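Local coordinates for protein lysine cyclodeaminase (Streptomyces pristinaespiralis, PDB 5YU3) that catalyses the cyclodeamination of L-lysine, probably to L-pipecolic acid, binds NAD, and also recognises L-ornithine and L-2,4-diaminobutyric acid, at residues 24-29 with 312-317; 9-14 with 111-116; 67-72 with 304-309. All blocks are in the same frame, centred on the assembly; numbering follows the deposited sequence.

How the interactions relate
Helix 305-321 ties the three contacts together: its first residues face strand 60-69 in interaction 3, and the following turns meet helix 20-39 in interaction 1. Interactions 1 and 2, with centres about 12 Å apart, share one apolar core, in which Phe315 CG lies 3.6 Å from Met112 CE and Phe315 CE1 lies 3.8 Å from Val11 CG1. Interaction 3 does not touch interaction 2, their nearest atoms being about 6 Å apart, although both reach the same mixed sheet. Interaction 3 is the nearest of the three to the bound proline, about 8 Å from the side chain of Ala305; the side chains of Ile27 and Asp113 are about 13 and 12 Å from that ligand.

Interaction 1: 24-29 with 312-317; sequences MRRIID and MEVFLE
Val314 reaches from helix 305-321 into a seam between Arg26 and Ile27 of helix 20-39. The short segments run more nearly antiparallel than parallel, at 132°, with their axes 10.0 Å apart at closest approach. The direct contacts are all between carbon atoms. With Val314 CG1 anti to the backbone N (chi1 171°), this one methyl serves both neighbours: it lies 4.1 Å from Arg26 CB and 4.2 Å from Ile27 CG1. The Ile27 and Val314 side chains meet at a slant, and the tip of Ile27 continues past the valine until its CD1 is 4.4 Å from Phe315 CE2, an oblique approach to the ring.

The polar link is made by water. The extended Arg26 chain, from CG to NE, carries NH1 across the gap, where it donates a hydrogen bond to a water 2.8 Å away, and this water in turn donates to Val314 O, also at 2.8 Å. The arginine thus adds a bridge to the backbone of the facing helix, while its NE pairs with Glu22.

Leu23 of helix 20-39 adds to the packing on Val314 and Phe315. Helix 115-133 also packs here, its Leu120 touching both Ile27 and Phe315.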
loop_
_atom_site.group_PDB
_atom_site.type_symbol
_atom_site.label_atom_id
_atom_site.label_comp_id
_atom_site.label_asym_id
_atom_site.label_seq_id
_atom_site.Cartn_x
_atom_site.Cartn_y
_atom_site.Cartn_z
ATOM N N MET A 24 -25.290 8.473 -2.713
ATOM C CA MET A 24 -25.281 7.095 -3.196
ATOM C C MET A 24 -25.598 7.039 -4.689
ATOM O O MET A 24 -24.944 6.308 -5.437
ATOM C CB MET A 24 -26.263 6.244 -2.387
ATOM C CG MET A 24 -26.356 4.771 -2.848
ATOM S SD MET A 24 -24.798 3.851 -2.674
ATOM C CE MET A 24 -24.917 3.238 -1.008
ATOM N N ARG A 25 -26.571 7.837 -5.148
ATOM C CA ARG A 25 -26.903 7.857 -6.570
ATOM C C ARG A 25 -25.729 8.344 -7.411
ATOM O O ARG A 25 -25.478 7.805 -8.499
ATOM C CB ARG A 25 -28.130 8.733 -6.825
ATOM C CG ARG A 25 -29.451 8.035 -6.469
ATOM C CD ARG A 25 -30.660 8.729 -7.086
ATOM N NE ARG A 25 -31.908 8.040 -6.757
ATOM C CZ ARG A 25 -32.670 8.352 -5.712
ATOM N NH1 ARG A 25 -32.308 9.350 -4.906
ATOM N NH2 ARG A 25 -33.792 7.676 -5.475
ATOM N N ARG A 26 -25.000 9.363 -6.932
ATOM C CA ARG A 26 -23.821 9.821 -7.665
ATOM C C ARG A 26 -22.810 8.697 -7.827
ATOM O O ARG A 26 -22.232 8.529 -8.906
ATOM C CB ARG A 26 -23.156 11.006 -6.960
ATOM C CG ARG A 26 -23.958 12.291 -7.008
ATOM C CD ARG A 26 -23.158 13.475 -6.433
ATOM N NE ARG A 26 -24.024 14.625 -6.190
ATOM C CZ ARG A 26 -23.623 15.759 -5.628
ATOM N NH1 ARG A 26 -22.358 15.902 -5.234
ATOM N NH2 ARG A 26 -24.491 16.752 -5.451
ATOM N N ILE A 27 -22.585 7.919 -6.766
ATOM C CA ILE A 27 -21.589 6.852 -6.838
ATOM C C ILE A 27 -22.090 5.706 -7.715
ATOM O O ILE A 27 -21.317 5.124 -8.488
ATOM C CB ILE A 27 -21.202 6.386 -5.422
ATOM C CG1 ILE A 27 -20.467 7.533 -4.704
ATOM C CG2 ILE A 27 -20.292 5.147 -5.472
ATOM C CD1 ILE A 27 -20.283 7.332 -3.212
ATOM N N ILE A 28 -23.385 5.378 -7.634
ATOM C CA ILE A 28 -23.953 4.400 -8.560
ATOM C C ILE A 28 -23.728 4.839 -10.006
ATOM O O ILE A 28 -23.275 4.054 -10.848
ATOM C CB ILE A 28 -25.447 4.177 -8.267
ATOM C CG1 ILE A 28 -25.629 3.416 -6.950
ATOM C CG2 ILE A 28 -26.125 3.451 -9.452
ATOM C CD1 ILE A 28 -27.072 3.424 -6.431
ATOM N N ASP A 29 -24.035 6.103 -10.319
ATOM C CA ASP A 29 -23.901 6.572 -11.698
ATOM C C ASP A 29 -22.446 6.552 -12.156
ATOM O O ASP A 29 -22.144 6.136 -13.283
ATOM C CB ASP A 29 -24.471 7.987 -11.841
ATOM C CG ASP A 29 -25.994 8.030 -11.707
ATOM O OD1 ASP A 29 -26.651 6.981 -11.863
ATOM O OD2 ASP A 29 -26.534 9.123 -11.445
ATOM N N MET A 312 -13.852 8.071 -4.445
ATOM C CA MET A 312 -13.041 9.179 -3.941
ATOM C C MET A 312 -13.207 10.412 -4.815
ATOM O O MET A 312 -13.339 11.534 -4.303
ATOM C CB MET A 312 -11.564 8.774 -3.858
ATOM C CG MET A 312 -10.650 9.902 -3.354
ATOM S SD MET A 312 -9.130 9.240 -2.628
ATOM C CE MET A 312 -8.348 10.718 -1.952
ATOM N N GLU A 313 -13.244 10.225 -6.136
ATOM C CA GLU A 313 -13.441 11.368 -7.025
ATOM C C GLU A 313 -14.749 12.082 -6.713
ATOM O O GLU A 313 -14.819 13.314 -6.755
ATOM C CB GLU A 313 -13.416 10.912 -8.481
ATOM C CG GLU A 313 -13.361 12.042 -9.496
ATOM C CD GLU A 313 -12.032 12.787 -9.482
ATOM O OE1 GLU A 313 -11.029 12.224 -8.988
ATOM O OE2 GLU A 313 -11.995 13.937 -9.977
ATOM N N VAL A 314 -15.802 11.323 -6.397
ATOM C CA VAL A 314 -17.079 11.947 -6.061
ATOM C C VAL A 314 -16.946 12.788 -4.796
ATOM O O VAL A 314 -17.458 13.914 -4.723
ATOM C CB VAL A 314 -18.178 10.879 -5.916
ATOM C CG1 VAL A 314 -19.442 11.514 -5.339
ATOM C CG2 VAL A 314 -18.455 10.236 -7.269
ATOM N N PHE A 315 -16.256 12.258 -3.783
ATOM C CA PHE A 315 -16.029 13.015 -2.557
ATOM C C PHE A 315 -15.157 14.242 -2.804
ATOM O O PHE A 315 -15.426 15.319 -2.265
ATOM C CB PHE A 315 -15.383 12.124 -1.495
ATOM C CG PHE A 315 -16.371 11.338 -0.689
ATOM C CD1 PHE A 315 -16.989 11.905 0.413
ATOM C CD2 PHE A 315 -16.708 10.045 -1.051
ATOM C CE1 PHE A 315 -17.908 11.180 1.161
ATOM C CE2 PHE A 315 -17.633 9.315 -0.310
ATOM C CZ PHE A 315 -18.235 9.889 0.798
ATOM N N LEU A 316 -14.084 14.098 -3.586
ATOM C CA LEU A 316 -13.193 15.238 -3.800
ATOM C C LEU A 316 -13.876 16.339 -4.600
ATOM O O LEU A 316 -13.603 17.525 -4.376
ATOM C CB LEU A 316 -11.916 14.792 -4.510
ATOM C CG LEU A 316 -11.014 13.853 -3.716
ATOM C CD1 LEU A 316 -9.715 13.613 -4.472
ATOM C CD2 LEU A 316 -10.750 14.390 -2.310
ATOM N N GLU A 317 -14.748 15.974 -5.546
ATOM C CA GLU A 317 -15.508 16.983 -6.278
ATOM C C GLU A 317 -16.388 17.791 -5.333
ATOM O O GLU A 317 -16.418 19.028 -5.396
ATOM C CB GLU A 317 -16.352 16.320 -7.367
ATOM C CG GLU A 317 -15.540 15.833 -8.561
ATOM C CD GLU A 317 -16.377 15.056 -9.557
ATOM O OE1 GLU A 317 -17.604 14.988 -9.367
ATOM O OE2 GLU A 317 -15.801 14.504 -10.519
HETATM O O HOH W 1 -19.808 14.957 -5.867
#

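Interaction 2: 9-14 with 111-116; sequences RDVAEV and LMDGVL
Val11 of helix 8-18 fits into the bend where strand 108-113 gives way to helix 115-133, and its two methyls divide the work. CG1 lies anti to the backbone N (chi1 168°) and approaches Leu116 CD2 to 3.7 Å, the two side chains running past one another head to tail. CG2, set beside the backbone N, takes the other side of the bend: it is 3.9 Å from Met112 CE and 4.3 Å from Asp113 CB.

Met112 reaches this methyl by a folded path. Its CG sits between the backbone N and the carbonyl carbon (chi1 64°), and the chain then bends at the sulfur (chi3 -71°), bringing CE to Val11, the two side chains crossing at roughly a right angle.

Asp113 offers Val11 its CB, while its carboxylate caps the start of helix 115-133. OD1 accepts from Val115 N at 2.9 Å, met from well above the carboxylate plane, and OD2 accepts from Leu116 N at 3.0 Å on its syn side. OD1 also receives His332 N of the second subunit.

The chemistry is therefore divided. Contact with helix 8-18 is made by carbon atoms alone and rests on close packing rather than on hydrogen bonds, whereas the buried carboxylate spends its oxygens on backbone N-H groups, which would probably stabilise its negative charge, and joins the strand-to-helix turn to the dimer interface.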
loop_
_atom_site.group_PDB
_atom_site.type_symbol
_atom_site.label_atom_id
_atom_site.label_comp_id
_atom_site.label_asym_id
_atom_site.label_seq_id
_atom_site.Cartn_x
_atom_site.Cartn_y
_atom_site.Cartn_z
ATOM N N ARG A 9 -14.584 14.806 9.893
ATOM C CA ARG A 9 -15.579 15.872 9.940
ATOM C C ARG A 9 -15.933 16.347 8.536
ATOM O O ARG A 9 -17.113 16.543 8.217
ATOM C CB ARG A 9 -15.048 17.019 10.805
ATOM C CG ARG A 9 -15.722 18.358 10.577
ATOM C CD ARG A 9 -17.052 18.434 11.302
ATOM N NE ARG A 9 -17.657 19.763 11.189
ATOM C CZ ARG A 9 -18.892 20.049 11.593
ATOM N NH1 ARG A 9 -19.642 19.100 12.140
ATOM N NH2 ARG A 9 -19.375 21.275 11.452
ATOM N N ASP A 10 -14.930 16.482 7.663
ATOM C CA ASP A 10 -15.189 16.910 6.294
ATOM C C ASP A 10 -16.011 15.875 5.534
ATOM O O ASP A 10 -16.935 16.231 4.798
ATOM C CB ASP A 10 -13.870 17.178 5.575
ATOM C CG ASP A 10 -13.046 18.254 6.259
ATOM O OD1 ASP A 10 -13.528 19.396 6.360
ATOM O OD2 ASP A 10 -11.920 17.953 6.700
ATOM N N VAL A 11 -15.684 14.588 5.688
ATOM C CA VAL A 11 -16.486 13.555 5.042
ATOM C C VAL A 11 -17.920 13.591 5.565
ATOM O O VAL A 11 -18.880 13.498 4.791
ATOM C CB VAL A 11 -15.834 12.174 5.236
ATOM C CG1 VAL A 11 -16.786 11.079 4.830
ATOM C CG2 VAL A 11 -14.536 12.097 4.417
ATOM N N ALA A 12 -18.087 13.754 6.879
ATOM C CA ALA A 12 -19.427 13.868 7.453
ATOM C C ALA A 12 -20.188 15.057 6.869
ATOM O O ALA A 12 -21.390 14.961 6.590
ATOM C CB ALA A 12 -19.327 13.985 8.975
ATOM N N GLU A 13 -19.502 16.176 6.653
ATOM C CA GLU A 13 -20.194 17.350 6.135
ATOM C C GLU A 13 -20.566 17.172 4.674
ATOM O O GLU A 13 -21.607 17.674 4.241
ATOM C CB GLU A 13 -19.339 18.599 6.336
ATOM C CG GLU A 13 -19.230 19.008 7.803
ATOM C CD GLU A 13 -20.574 19.398 8.386
ATOM O OE1 GLU A 13 -20.991 20.559 8.174
ATOM O OE2 GLU A 13 -21.219 18.549 9.040
ATOM N N VAL A 14 -19.750 16.451 3.900
ATOM C CA VAL A 14 -20.124 16.171 2.517
ATOM C C VAL A 14 -21.417 15.369 2.471
ATOM O O VAL A 14 -22.347 15.701 1.727
ATOM C CB VAL A 14 -18.987 15.444 1.775
ATOM C CG1 VAL A 14 -19.514 14.863 0.464
ATOM C CG2 VAL A 14 -17.835 16.418 1.481
ATOM N N LEU A 111 -5.841 12.619 0.954
ATOM C CA LEU A 111 -6.013 11.524 1.903
ATOM C C LEU A 111 -7.363 11.673 2.594
ATOM O O LEU A 111 -7.687 12.769 3.056
ATOM C CB LEU A 111 -4.879 11.541 2.938
ATOM C CG LEU A 111 -4.988 10.553 4.094
ATOM C CD1 LEU A 111 -4.913 9.134 3.560
ATOM C CD2 LEU A 111 -3.872 10.816 5.096
ATOM N N MET A 112 -8.133 10.583 2.695
ATOM C CA MET A 112 -9.457 10.658 3.311
ATOM C C MET A 112 -9.841 9.327 3.943
ATOM O O MET A 112 -9.225 8.285 3.691
ATOM C CB MET A 112 -10.534 11.064 2.288
ATOM C CG MET A 112 -10.729 10.042 1.163
ATOM S SD MET A 112 -12.124 10.436 0.080
ATOM C CE MET A 112 -13.495 10.096 1.183
ATOM N N ASP A 113 -10.886 9.385 4.774
ATOM C CA ASP A 113 -11.498 8.189 5.348
ATOM C C ASP A 113 -11.880 7.191 4.263
ATOM O O ASP A 113 -12.328 7.569 3.174
ATOM C CB ASP A 113 -12.763 8.571 6.125
ATOM C CG ASP A 113 -13.599 7.361 6.500
ATOM O OD1 ASP A 113 -13.086 6.517 7.260
ATOM O OD2 ASP A 113 -14.765 7.259 6.049
ATOM N N GLY A 114 -11.749 5.901 4.588
ATOM C CA GLY A 114 -12.213 4.844 3.707
ATOM C C GLY A 114 -13.395 4.048 4.235
ATOM O O GLY A 114 -13.938 3.209 3.509
ATOM N N VAL A 115 -13.821 4.295 5.479
ATOM C CA VAL A 115 -14.914 3.510 6.069
ATOM C C VAL A 115 -16.234 3.790 5.351
ATOM O O VAL A 115 -16.892 2.871 4.839
ATOM C CB VAL A 115 -15.037 3.790 7.577
ATOM C CG1 VAL A 115 -16.278 3.086 8.145
ATOM C CG2 VAL A 115 -13.791 3.335 8.319
ATOM N N LEU A 116 -16.662 5.062 5.331
ATOM C CA LEU A 116 -17.914 5.404 4.654
ATOM C C LEU A 116 -17.823 5.124 3.157
ATOM O O LEU A 116 -18.724 4.514 2.575
ATOM C CB LEU A 116 -18.280 6.870 4.904
ATOM C CG LEU A 116 -19.544 7.366 4.189
ATOM C CD1 LEU A 116 -20.759 6.554 4.613
ATOM C CD2 LEU A 116 -19.763 8.875 4.443
#

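Interaction 3: 67-72 with 304-309; sequences HREPGD and FAFEDA
His67 and Ala305 bring the two backbones together, their CA atoms 5.4 Å apart. Strand 67-69 crosses helix 305-309 at 58° between N-to-C directions, and the axes come within 8.4 Å, close enough for the small Ala305 CB to rest 3.7 Å from His67 CB.

The imidazole does most of the touching. A chi1 of -178° swings it away from its own backbone N and alongside Phe306, the two side chains extending in one direction. Phe306 CB sits over one imidazole face, in a CH-pi contact 4.0 Å from the ring centroid, and Phe306 CD1 comes over the same ring, 3.4 Å from His67 NE2. The aromatic planes are inclined at 49°, an oblique pairing. The histidine's rotation is fixed from both nitrogens: NE2 donates almost in the ring plane to the anti lone pair of Glu69 OE2, 2.9 Å away, while ND1 bonds Ser46 OG, which also takes Phe306 N. Arg43 pairs with the other oxygen of Glu69. An alanine in place of His67 would probably leave Glu69 OE2 and Ser46 without this partner and uncover the flank of Phe306.

His67 and Glu69 thus form a His-carboxylate hydrogen bond close to the substrate pocket: Glu63 and Met65 on the same strand and Thr302 and Gly303 just before Phe304 line the bound proline, and Asp308, in the second shell, forms salt bridges with the pocket residues Lys77 and Arg121.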
loop_
_atom_site.group_PDB
_atom_site.type_symbol
_atom_site.label_atom_id
_atom_site.label_comp_id
_atom_site.label_asym_id
_atom_site.label_seq_id
_atom_site.Cartn_x
_atom_site.Cartn_y
_atom_site.Cartn_z
ATOM N N HIS A 67 -4.749 1.545 -7.687
ATOM C CA HIS A 67 -5.262 1.735 -9.038
ATOM C C HIS A 67 -4.619 2.963 -9.665
ATOM O O HIS A 67 -4.660 4.053 -9.086
ATOM C CB HIS A 67 -6.784 1.894 -9.080
ATOM C CG HIS A 67 -7.312 2.043 -10.474
ATOM N ND1 HIS A 67 -7.612 0.959 -11.268
ATOM C CD2 HIS A 67 -7.542 3.142 -11.232
ATOM C CE1 HIS A 67 -8.022 1.381 -12.450
ATOM N NE2 HIS A 67 -7.983 2.703 -12.457
ATOM N N ARG A 68 -4.074 2.799 -10.865
ATOM C CA ARG A 68 -3.352 3.872 -11.534
ATOM C C ARG A 68 -4.149 4.382 -12.727
ATOM O O ARG A 68 -4.645 3.592 -13.540
ATOM C CB ARG A 68 -1.965 3.401 -11.986
ATOM C CG ARG A 68 -1.206 4.459 -12.802
ATOM C CD ARG A 68 0.289 4.142 -12.920
ATOM N NE ARG A 68 0.966 5.152 -13.734
ATOM C CZ ARG A 68 1.334 4.974 -15.001
ATOM N NH1 ARG A 68 1.112 3.811 -15.613
ATOM N NH2 ARG A 68 1.923 5.964 -15.663
ATOM N N GLU A 69 -4.274 5.703 -12.819
ATOM C CA GLU A 69 -4.760 6.370 -14.019
ATOM C C GLU A 69 -3.562 7.026 -14.697
ATOM O O GLU A 69 -3.114 8.097 -14.259
ATOM C CB GLU A 69 -5.836 7.402 -13.667
ATOM C CG GLU A 69 -7.187 6.737 -13.349
ATOM C CD GLU A 69 -7.767 6.020 -14.561
ATOM O OE1 GLU A 69 -7.770 6.642 -15.647
ATOM O OE2 GLU A 69 -8.205 4.844 -14.444
ATOM N N PRO A 70 -3.001 6.416 -15.743
ATOM C CA PRO A 70 -1.685 6.835 -16.251
ATOM C C PRO A 70 -1.638 8.300 -16.648
ATOM O O PRO A 70 -2.525 8.806 -17.342
ATOM C CB PRO A 70 -1.467 5.913 -17.451
ATOM C CG PRO A 70 -2.397 4.652 -17.075
ATOM C CD PRO A 70 -3.412 5.128 -16.409
ATOM N N GLY A 71 -0.592 8.987 -16.184
ATOM C CA GLY A 71 -0.425 10.401 -16.427
ATOM C C GLY A 71 -1.196 11.302 -15.489
ATOM O O GLY A 71 -0.972 12.520 -15.503
ATOM N N ASP A 72 -2.091 10.750 -14.673
ATOM C CA ASP A 72 -2.936 11.556 -13.804
ATOM C C ASP A 72 -2.595 11.299 -12.346
ATOM O O ASP A 72 -1.912 12.104 -11.711
ATOM C CB ASP A 72 -4.416 11.259 -14.049
ATOM C CG ASP A 72 -4.886 11.725 -15.414
ATOM O OD1 ASP A 72 -5.991 11.313 -15.828
ATOM O OD2 ASP A 72 -4.159 12.512 -16.065
ATOM N N PHE A 304 -12.731 -3.757 -5.846
ATOM C CA PHE A 304 -11.427 -3.507 -6.428
ATOM C C PHE A 304 -11.181 -2.005 -6.462
ATOM O O PHE A 304 -12.110 -1.190 -6.390
ATOM C CB PHE A 304 -11.257 -4.190 -7.813
ATOM C CG PHE A 304 -12.193 -3.714 -8.894
ATOM C CD1 PHE A 304 -13.541 -4.079 -8.895
ATOM C CD2 PHE A 304 -11.709 -2.965 -9.958
ATOM C CE1 PHE A 304 -14.391 -3.665 -9.910
ATOM C CE2 PHE A 304 -12.555 -2.543 -10.984
ATOM C CZ PHE A 304 -13.900 -2.898 -10.959
ATOM N N ALA A 305 -9.894 -1.654 -6.539
ATOM C CA ALA A 305 -9.459 -0.297 -6.223
ATOM C C ALA A 305 -10.056 0.755 -7.155
ATOM O O ALA A 305 -10.228 1.906 -6.743
ATOM C CB ALA A 305 -7.928 -0.241 -6.252
ATOM N N PHE A 306 -10.349 0.403 -8.414
ATOM C CA PHE A 306 -11.016 1.342 -9.317
ATOM C C PHE A 306 -12.296 1.888 -8.697
ATOM O O PHE A 306 -12.620 3.067 -8.865
ATOM C CB PHE A 306 -11.327 0.653 -10.649
ATOM C CG PHE A 306 -11.987 1.536 -11.678
ATOM C CD1 PHE A 306 -11.352 2.663 -12.167
ATOM C CD2 PHE A 306 -13.240 1.206 -12.184
ATOM C CE1 PHE A 306 -11.957 3.461 -13.135
ATOM C CE2 PHE A 306 -13.848 1.994 -13.148
ATOM C CZ PHE A 306 -13.201 3.123 -13.628
ATOM N N GLU A 307 -13.046 1.041 -7.987
ATOM C CA GLU A 307 -14.275 1.515 -7.356
ATOM C C GLU A 307 -13.970 2.557 -6.292
ATOM O O GLU A 307 -14.701 3.542 -6.150
ATOM C CB GLU A 307 -15.048 0.354 -6.741
ATOM C CG GLU A 307 -15.394 -0.758 -7.738
ATOM C CD GLU A 307 -16.031 -1.973 -7.078
ATOM O OE1 GLU A 307 -15.706 -2.265 -5.912
ATOM O OE2 GLU A 307 -16.867 -2.639 -7.736
ATOM N N ASP A 308 -12.892 2.352 -5.536
ATOM C CA ASP A 308 -12.502 3.315 -4.513
ATOM C C ASP A 308 -12.015 4.620 -5.129
ATOM O O ASP A 308 -12.298 5.704 -4.601
ATOM C CB ASP A 308 -11.432 2.697 -3.623
ATOM C CG ASP A 308 -11.904 1.420 -2.987
ATOM O OD1 ASP A 308 -12.850 1.508 -2.182
ATOM O OD2 ASP A 308 -11.354 0.333 -3.290
ATOM N N ALA A 309 -11.275 4.538 -6.239
ATOM C CA ALA A 309 -10.839 5.751 -6.923
ATOM C C ALA A 309 -12.030 6.552 -7.435
ATOM O O ALA A 309 -12.032 7.790 -7.375
ATOM C CB ALA A 309 -9.898 5.398 -8.080
#